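Cytidine deaminase (Burkholderia pseudomallei, PDB 3DMO) probably catalyses the zinc-dependent hydrolytic deamination of cytidine and 2'-deoxycytidine to uridine and 2'-deoxyuridine, as part of pyrimidine salvage. Local coordinates at residues L14-K19 / A82-V86; F32-A36 / H47-V51; P109-L115 / V124-L130. All blocks are in the same frame, centred on the assembly; numbering follows the deposited sequence.

All three contacts share one mixed sheet, ordered 45-49, 34-40, 80-87, 112-116, 122-126. Contact 1 sets helix 11-22 on the central strand 80-87. Within this chain, contacts 2 and 3 are the hairpins at the sheet's two edges, contact 3 with the short helix 127-130. Both segments of contact 2 fall between those of contact 1 in the sequence; contact 3 follows. Centre to centre, contacts 2 and 3 are about 18 Å apart, with the chain's centre between them; contact 1 is about 10 Å from contact 2 and about 13 Å from contact 3. Backbone bonds join contact 1 to both (Val86 to Gly35, Ile83 to Val114). Contact 2 holds residues of the predicted substrate site.

Contact 1 (L14-K19 / A82-V86); sequences LIEAAK and AIAVV
Leu14 and Ala84 meet where helix 11-22 lies on strand 80-87. CD1 of Leu14 rests over the strand backbone, 3.5 Å from the Ala84 N. The same methyl also touches two strand methyls, Ala82 CB and Ala84 CB, each 3.8 Å from Leu14 CD1. One branch of the leucine thus bridges Ala82 and Ala84, alternate residues that face the helix.

This is the tight part of the contact. Ala84 CB points toward the helix and comes within 3.6 Å of Leu14 O. One turn further along the helix, Ala18 CB is 3.7 Å from Ala84 O and equally close to Val86 CG1. The alanines bring the helix near: its axis passes 7.3 Å from that of the strand, and the two directions differ by 51°. No hydrogen bond joins the segments, so the contact is apolar packing. Ile15 is a looser neighbour, with CG1 4.4 Å from Ala84 CB.

The side toward Lys19 is more open. Val86 CG1 sits between its own backbone N and carbonyl carbon (chi1 61°), which places this methyl 3.5 Å from Ala18 O. The lysine chain is extended beyond CG and crosses the valine at about a right angle; its CG lies against both valine methyls and its CE against CG2. Lys19 is partly exposed, whereas Val86 is buried.

Helix and strand form part of the alpha-beta core of the cytidine deaminase fold. Ile83 and Val85 point away from helix 11-22, and Ile83 lies near the predicted proton donor Glu63. Leu14 also packs on Ala37 of strand 34-40, while Ile15 reaches Val114 and Thr116 of strand 112-116. The helix therefore spans the central strand and touches both its neighbours in the sheet.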
loop_
_atom_site.group_PDB
_atom_site.type_symbol
_atom_site.label_atom_id
_atom_site.label_comp_id
_atom_site.label_asym_id
_atom_site.label_seq_id
_atom_site.Cartn_x
_atom_site.Cartn_y
_atom_site.Cartn_z
ATOM N N LEU A 14 0.704 -12.390 26.239
ATOM C CA LEU A 14 0.879 -11.796 24.902
ATOM C C LEU A 14 -0.320 -10.903 24.542
ATOM O O LEU A 14 -0.154 -9.838 23.942
ATOM C CB LEU A 14 1.054 -12.881 23.834
ATOM C CG LEU A 14 2.231 -12.877 22.845
ATOM C CD1 LEU A 14 1.795 -13.374 21.471
ATOM C CD2 LEU A 14 2.993 -11.553 22.718
ATOM N N ILE A 15 -1.518 -11.338 24.919
ATOM C CA ILE A 15 -2.732 -10.544 24.694
ATOM C C ILE A 15 -2.682 -9.246 25.501
ATOM O O ILE A 15 -3.022 -8.173 24.990
ATOM C CB ILE A 15 -4.010 -11.352 25.018
ATOM C CG1 ILE A 15 -4.296 -12.359 23.895
ATOM C CG2 ILE A 15 -5.213 -10.418 25.231
ATOM C CD1 ILE A 15 -5.231 -13.518 24.298
ATOM N N GLU A 16 -2.243 -9.335 26.754
ATOM C CA GLU A 16 -2.100 -8.141 27.589
ATOM C C GLU A 16 -1.116 -7.131 26.990
ATOM O O GLU A 16 -1.327 -5.923 27.077
ATOM C CB GLU A 16 -1.713 -8.497 29.036
ATOM C CG GLU A 16 -2.868 -9.075 29.880
ATOM C CD GLU A 16 -4.140 -8.206 29.848
ATOM O OE1 GLU A 16 -4.058 -6.999 30.185
ATOM O OE2 GLU A 16 -5.221 -8.731 29.479
ATOM N N ALA A 17 -0.049 -7.631 26.372
ATOM C CA ALA A 17 0.913 -6.765 25.684
ATOM C C ALA A 17 0.304 -6.129 24.419
ATOM O O ALA A 17 0.551 -4.960 24.129
ATOM C CB ALA A 17 2.195 -7.535 25.364
ATOM N N ALA A 18 -0.507 -6.894 23.690
ATOM C CA ALA A 18 -1.201 -6.378 22.505
ATOM C C ALA A 18 -2.188 -5.263 22.875
ATOM O O ALA A 18 -2.311 -4.270 22.159
ATOM C CB ALA A 18 -1.905 -7.503 21.768
ATOM N N LYS A 19 -2.876 -5.423 24.000
ATOM C CA LYS A 19 -3.792 -4.382 24.492
ATOM C C LYS A 19 -3.038 -3.122 24.927
ATOM O O LYS A 19 -3.508 -2.012 24.702
ATOM C CB LYS A 19 -4.663 -4.916 25.634
ATOM C CG LYS A 19 -5.640 -5.987 25.215
ATOM C CD LYS A 19 -6.480 -6.498 26.391
ATOM C CE LYS A 19 -7.566 -7.426 25.876
ATOM N NZ LYS A 19 -8.441 -7.945 26.962
ATOM N N ALA A 82 5.295 -16.043 18.028
ATOM C CA ALA A 82 3.858 -15.766 18.082
ATOM C C ALA A 82 3.572 -14.282 17.935
ATOM O O ALA A 82 4.406 -13.430 18.298
ATOM C CB ALA A 82 3.259 -16.274 19.405
ATOM N N ILE A 83 2.376 -13.983 17.431
ATOM C CA ILE A 83 1.847 -12.623 17.407
ATOM C C ILE A 83 0.413 -12.622 17.945
ATOM O O ILE A 83 -0.375 -13.500 17.601
ATOM C CB ILE A 83 1.938 -11.996 15.976
ATOM C CG1 ILE A 83 1.635 -10.490 16.004
ATOM C CG2 ILE A 83 1.086 -12.765 14.968
ATOM C CD1 ILE A 83 1.937 -9.784 14.676
ATOM N N ALA A 84 0.107 -11.685 18.846
ATOM C CA ALA A 84 -1.274 -11.454 19.309
ATOM C C ALA A 84 -1.800 -10.175 18.678
ATOM O O ALA A 84 -1.058 -9.205 18.551
ATOM C CB ALA A 84 -1.328 -11.342 20.841
ATOM N N VAL A 85 -3.070 -10.176 18.269
ATOM C CA VAL A 85 -3.704 -8.996 17.658
ATOM C C VAL A 85 -5.041 -8.751 18.375
ATOM O O VAL A 85 -5.794 -9.703 18.631
ATOM C CB VAL A 85 -3.949 -9.192 16.129
ATOM C CG1 VAL A 85 -4.276 -7.847 15.437
ATOM C CG2 VAL A 85 -2.745 -9.857 15.467
ATOM N N VAL A 86 -5.337 -7.486 18.690
ATOM C CA VAL A 86 -6.562 -7.142 19.432
ATOM C C VAL A 86 -7.218 -5.867 18.881
ATOM O O VAL A 86 -6.537 -4.897 18.554
ATOM C CB VAL A 86 -6.295 -7.028 20.974
ATOM C CG1 VAL A 86 -5.269 -5.932 21.303
ATOM C CG2 VAL A 86 -7.590 -6.797 21.730
#

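Contact 2 (F32-A36 / H47-V51)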
loop_
_atom_site.group_PDB
_atom_site.type_symbol
_atom_site.label_atom_id
_atom_site.label_comp_id
_atom_site.label_asym_id
_atom_site.label_seq_id
_atom_site.Cartn_x
_atom_site.Cartn_y
_atom_site.Cartn_z
ATOM N N PHE A 32 -10.542 3.664 15.148
ATOM C CA PHE A 32 -10.545 2.236 15.398
ATOM C C PHE A 32 -9.117 1.823 15.734
ATOM O O PHE A 32 -8.285 1.669 14.845
ATOM C CB PHE A 32 -11.049 1.496 14.156
ATOM C CG PHE A 32 -11.240 0.015 14.357
ATOM C CD1 PHE A 32 -12.382 -0.479 14.993
ATOM C CD2 PHE A 32 -10.286 -0.892 13.894
ATOM C CE1 PHE A 32 -12.565 -1.852 15.169
ATOM C CE2 PHE A 32 -10.462 -2.269 14.066
ATOM C CZ PHE A 32 -11.601 -2.748 14.703
ATOM N N LYS A 33 -8.842 1.677 17.028
ATOM C CA LYS A 33 -7.504 1.353 17.501
ATOM C C LYS A 33 -7.261 -0.147 17.492
ATOM O O LYS A 33 -8.104 -0.932 17.948
ATOM C CB LYS A 33 -7.282 1.914 18.903
ATOM C CG LYS A 33 -7.309 3.434 18.971
ATOM C CD LYS A 33 -6.931 3.924 20.358
ATOM C CE LYS A 33 -6.847 5.443 20.366
ATOM N NZ LYS A 33 -6.492 5.989 21.714
ATOM N N VAL A 34 -6.103 -0.541 16.968
ATOM C CA VAL A 34 -5.705 -1.940 16.943
ATOM C C VAL A 34 -4.321 -2.053 17.580
ATOM O O VAL A 34 -3.483 -1.163 17.423
ATOM C CB VAL A 34 -5.673 -2.523 15.498
ATOM C CG1 VAL A 34 -5.371 -4.029 15.508
ATOM C CG2 VAL A 34 -6.988 -2.287 14.765
ATOM N N GLY A 35 -4.098 -3.136 18.319
ATOM C CA GLY A 35 -2.781 -3.416 18.874
ATOM C C GLY A 35 -2.306 -4.806 18.514
ATOM O O GLY A 35 -3.103 -5.715 18.280
ATOM N N ALA A 36 -0.989 -4.965 18.475
ATOM C CA ALA A 36 -0.380 -6.264 18.249
ATOM C C ALA A 36 0.847 -6.393 19.114
ATOM O O ALA A 36 1.482 -5.398 19.465
ATOM C CB ALA A 36 -0.015 -6.448 16.774
ATOM N N HIS A 47 5.795 -4.267 20.372
ATOM C CA HIS A 47 4.460 -3.684 20.240
ATOM C C HIS A 47 4.258 -3.153 18.825
ATOM O O HIS A 47 5.182 -2.616 18.211
ATOM C CB HIS A 47 4.295 -2.497 21.189
ATOM C CG HIS A 47 4.058 -2.875 22.614
ATOM N ND1 HIS A 47 4.014 -4.183 23.046
ATOM C CD2 HIS A 47 3.880 -2.109 23.716
ATOM C CE1 HIS A 47 3.804 -4.206 24.352
ATOM N NE2 HIS A 47 3.722 -2.960 24.782
ATOM N N GLY A 48 3.033 -3.274 18.334
ATOM C CA GLY A 48 2.628 -2.611 17.112
ATOM C C GLY A 48 1.248 -2.016 17.303
ATOM O O GLY A 48 0.437 -2.528 18.078
ATOM N N CYS A 49 0.989 -0.917 16.611
ATOM C CA CYS A 49 -0.333 -0.320 16.595
ATOM C C CYS A 49 -0.579 0.221 15.195
ATOM O O CYS A 49 0.375 0.406 14.417
ATOM C CB CYS A 49 -0.427 0.792 17.650
ATOM S SG CYS A 49 0.762 2.125 17.408
ATOM N N ASN A 50 -1.842 0.456 14.855
ATOM C CA ASN A 50 -2.126 1.093 13.577
ATOM C C ASN A 50 -1.701 2.563 13.594
ATOM O O ASN A 50 -1.708 3.213 14.647
ATOM C CB ASN A 50 -3.577 0.883 13.104
ATOM C CG ASN A 50 -4.620 1.316 14.123
ATOM O OD1 ASN A 50 -4.422 1.189 15.332
ATOM N ND2 ASN A 50 -5.764 1.787 13.626
ATOM N N VAL A 51 -1.249 3.049 12.446
ATOM C CA VAL A 51 -0.770 4.425 12.313
ATOM C C VAL A 51 -1.384 4.960 11.047
ATOM O O VAL A 51 -1.014 4.541 9.943
ATOM C CB VAL A 51 0.778 4.519 12.241
ATOM C CG1 VAL A 51 1.224 5.979 12.116
ATOM C CG2 VAL A 51 1.413 3.855 13.472
#
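His47 opens the pairing with a CA-H...O contact to Ala36 O, with His47 CA 3.5 Å from that oxygen. Gly48 follows with two backbone hydrogen bonds to Ala36: Gly48 N to Ala36 O and Ala36 N to Gly48 O are both 2.9 Å. Cys49 faces Gly35 in a non-hydrogen-bonded pair, and its CA is 3.4 Å from Val34 O. These are the strands of an antiparallel beta hairpin at the edge of the sheet within this chain. On its other side, strand 34-40 continues into the sheet, where Gly35 bonds to Val86.

After Cys49 the backbone pairing weakens, and Asn50 N makes only a weak bond to Val34 O. The Asn50 side chain takes over. Its CG lies between the backbone N and the carbonyl carbon (chi1 55°), which turns the amide to the first segment. OD1 of Asn50 accepts from Val34 N at 2.9 Å, with the donor well above the carbonyl plane. ND2 of Asn50 donates to Phe32 O at 2.8 Å. Two bonds fix the amide's rotation, and ND2 also hydrogen-bonds to O2 of a methylpentanediol, probably from the crystallisation liquor. Asn50 and Val51 belong to the predicted substrate site.

Contact 3 (P109-L115 / V124-L130)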
loop_
_atom_site.group_PDB
_atom_site.type_symbol
_atom_site.label_atom_id
_atom_site.label_comp_id
_atom_site.label_asym_id
_atom_site.label_seq_id
_atom_site.Cartn_x
_atom_site.Cartn_y
_atom_site.Cartn_z
ATOM N N PRO A 109 4.549 -19.748 7.272
ATOM C CA PRO A 109 3.222 -20.357 7.486
ATOM C C PRO A 109 2.935 -20.852 8.908
ATOM O O PRO A 109 1.786 -20.808 9.349
ATOM C CB PRO A 109 3.221 -21.529 6.502
ATOM C CG PRO A 109 4.070 -21.038 5.391
ATOM C CD PRO A 109 5.187 -20.277 6.052
ATOM N N THR A 110 3.965 -21.309 9.610
ATOM C CA THR A 110 3.799 -21.871 10.954
ATOM C C THR A 110 3.728 -20.848 12.092
ATOM O O THR A 110 3.571 -21.238 13.247
ATOM C CB THR A 110 4.908 -22.912 11.274
ATOM O OG1 THR A 110 6.189 -22.323 11.035
ATOM C CG2 THR A 110 4.748 -24.153 10.391
ATOM N N LEU A 111 3.850 -19.552 11.791
ATOM C CA LEU A 111 3.743 -18.543 12.853
ATOM C C LEU A 111 2.404 -18.673 13.583
ATOM O O LEU A 111 1.359 -18.712 12.945
ATOM C CB LEU A 111 3.891 -17.119 12.298
ATOM C CG LEU A 111 3.675 -15.978 13.300
ATOM C CD1 LEU A 111 4.852 -15.836 14.231
ATOM C CD2 LEU A 111 3.379 -14.654 12.596
ATOM N N GLU A 112 2.455 -18.742 14.912
ATOM C CA GLU A 112 1.248 -18.818 15.735
ATOM C C GLU A 112 0.620 -17.435 15.829
ATOM O O GLU A 112 1.305 -16.461 16.135
ATOM C CB GLU A 112 1.580 -19.354 17.132
ATOM C CG GLU A 112 0.377 -19.475 18.058
ATOM C CD GLU A 112 0.742 -20.011 19.436
ATOM O OE1 GLU A 112 1.540 -19.363 20.143
ATOM O OE2 GLU A 112 0.213 -21.077 19.822
ATOM N N VAL A 113 -0.679 -17.358 15.548
ATOM C CA VAL A 113 -1.401 -16.095 15.531
ATOM C C VAL A 113 -2.546 -16.180 16.550
ATOM O O VAL A 113 -3.434 -17.024 16.425
ATOM C CB VAL A 113 -1.939 -15.781 14.105
ATOM C CG1 VAL A 113 -2.722 -14.480 14.101
ATOM C CG2 VAL A 113 -0.790 -15.721 13.090
ATOM N N VAL A 114 -2.489 -15.329 17.571
ATOM C CA VAL A 114 -3.485 -15.290 18.641
ATOM C C VAL A 114 -4.390 -14.072 18.418
ATOM O O VAL A 114 -3.943 -12.931 18.558
ATOM C CB VAL A 114 -2.813 -15.179 20.053
ATOM C CG1 VAL A 114 -3.865 -15.169 21.160
ATOM C CG2 VAL A 114 -1.785 -16.301 20.273
ATOM N N LEU A 115 -5.647 -14.322 18.056
ATOM C CA LEU A 115 -6.588 -13.242 17.737
ATOM C C LEU A 115 -7.571 -13.057 18.873
ATOM O O LEU A 115 -8.106 -14.031 19.397
ATOM C CB LEU A 115 -7.341 -13.555 16.444
ATOM C CG LEU A 115 -6.449 -13.808 15.237
ATOM C CD1 LEU A 115 -7.301 -14.311 14.079
ATOM C CD2 LEU A 115 -5.648 -12.540 14.886
ATOM N N VAL A 124 -7.003 -19.142 18.205
ATOM C CA VAL A 124 -5.608 -19.361 17.868
ATOM C C VAL A 124 -5.540 -20.001 16.492
ATOM O O VAL A 124 -6.235 -20.978 16.192
ATOM C CB VAL A 124 -4.864 -20.200 18.942
ATOM C CG1 VAL A 124 -3.383 -20.375 18.566
ATOM C CG2 VAL A 124 -4.979 -19.538 20.312
ATOM N N THR A 125 -4.716 -19.414 15.643
ATOM C CA THR A 125 -4.575 -19.911 14.292
ATOM C C THR A 125 -3.103 -19.781 13.871
ATOM O O THR A 125 -2.238 -19.594 14.721
ATOM C CB THR A 125 -5.585 -19.210 13.334
ATOM O OG1 THR A 125 -5.488 -19.774 12.021
ATOM C CG2 THR A 125 -5.378 -17.685 13.286
ATOM N N SER A 126 -2.828 -19.921 12.580
ATOM C CA SER A 126 -1.471 -19.772 12.046
ATOM C C SER A 126 -1.502 -18.854 10.823
ATOM O O SER A 126 -2.568 -18.640 10.231
ATOM C CB SER A 126 -0.880 -21.138 11.671
ATOM O OG SER A 126 -1.498 -21.675 10.508
ATOM N N ALA A 127 -0.346 -18.309 10.446
ATOM C CA ALA A 127 -0.279 -17.443 9.260
ATOM C C ALA A 127 -0.698 -18.209 8.003
ATOM O O ALA A 127 -1.391 -17.665 7.133
ATOM C CB ALA A 127 1.111 -16.852 9.100
ATOM N N GLY A 128 -0.300 -19.479 7.923
ATOM C CA GLY A 128 -0.670 -20.325 6.791
ATOM C C GLY A 128 -2.168 -20.583 6.697
ATOM O O GLY A 128 -2.735 -20.566 5.606
ATOM N N ASP A 129 -2.814 -20.833 7.834
ATOM C CA ASP A 129 -4.270 -21.056 7.851
ATOM C C ASP A 129 -5.051 -19.807 7.443
ATOM O O ASP A 129 -6.099 -19.910 6.804
ATOM C CB ASP A 129 -4.747 -21.524 9.225
ATOM C CG ASP A 129 -4.273 -22.931 9.563
ATOM O OD1 ASP A 129 -4.111 -23.761 8.645
ATOM O OD2 ASP A 129 -4.055 -23.209 10.755
ATOM N N LEU A 130 -4.531 -18.635 7.810
ATOM C CA LEU A 130 -5.160 -17.354 7.473
ATOM C C LEU A 130 -5.042 -17.022 5.987
ATOM O O LEU A 130 -5.850 -16.256 5.442
ATOM C CB LEU A 130 -4.560 -16.224 8.318
ATOM C CG LEU A 130 -4.973 -16.153 9.785
ATOM C CD1 LEU A 130 -4.076 -15.173 10.499
ATOM C CD2 LEU A 130 -6.437 -15.755 9.933
HETATM O O HOH W 1 0.217 -23.676 8.773
#
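Val113 and Thr125 pair through two nearly straight backbone bonds: Val113 N to Thr125 O and Thr125 N to Val113 O are both 2.8 Å. Glu112 with Ser126 and Val114 with Val124 flank them as non-hydrogen-bonded pairs. Where strand 122-126 gives way to the helix, Ala127 N donates to Leu111 O at 3.1 Å. Gly128 N reaches a lone pair of Pro109 O at 2.9 Å, in the carbonyl plane.

On one face, CG1 of Val113, anti to its backbone N (chi1 179°), meets Leu130 CD1 tip to tip at 3.9 Å, and Leu115 CD1 packs on Thr125 CG2. On the other, CG and OE2 of the extended Glu112 lie against Val124 CG1, while OE1 is hydrogen-bonded to His6 of the N-terminal histidine tag.

Further out, Ser126 is the N-cap of helix 127-130. Its OG accepts from Asp129 N at 3.1 Å, and a water links OG to Pro109 O, weakly on the proline side. Strand 80-87 bonds to Glu112 and Val114.

The first helical N-H groups, of Ala127 and Gly128, are satisfied by the carbonyls of Leu111 and Pro109, and that of Asp129 by the cap. The loop before strand 112-116 therefore ties down the helix start.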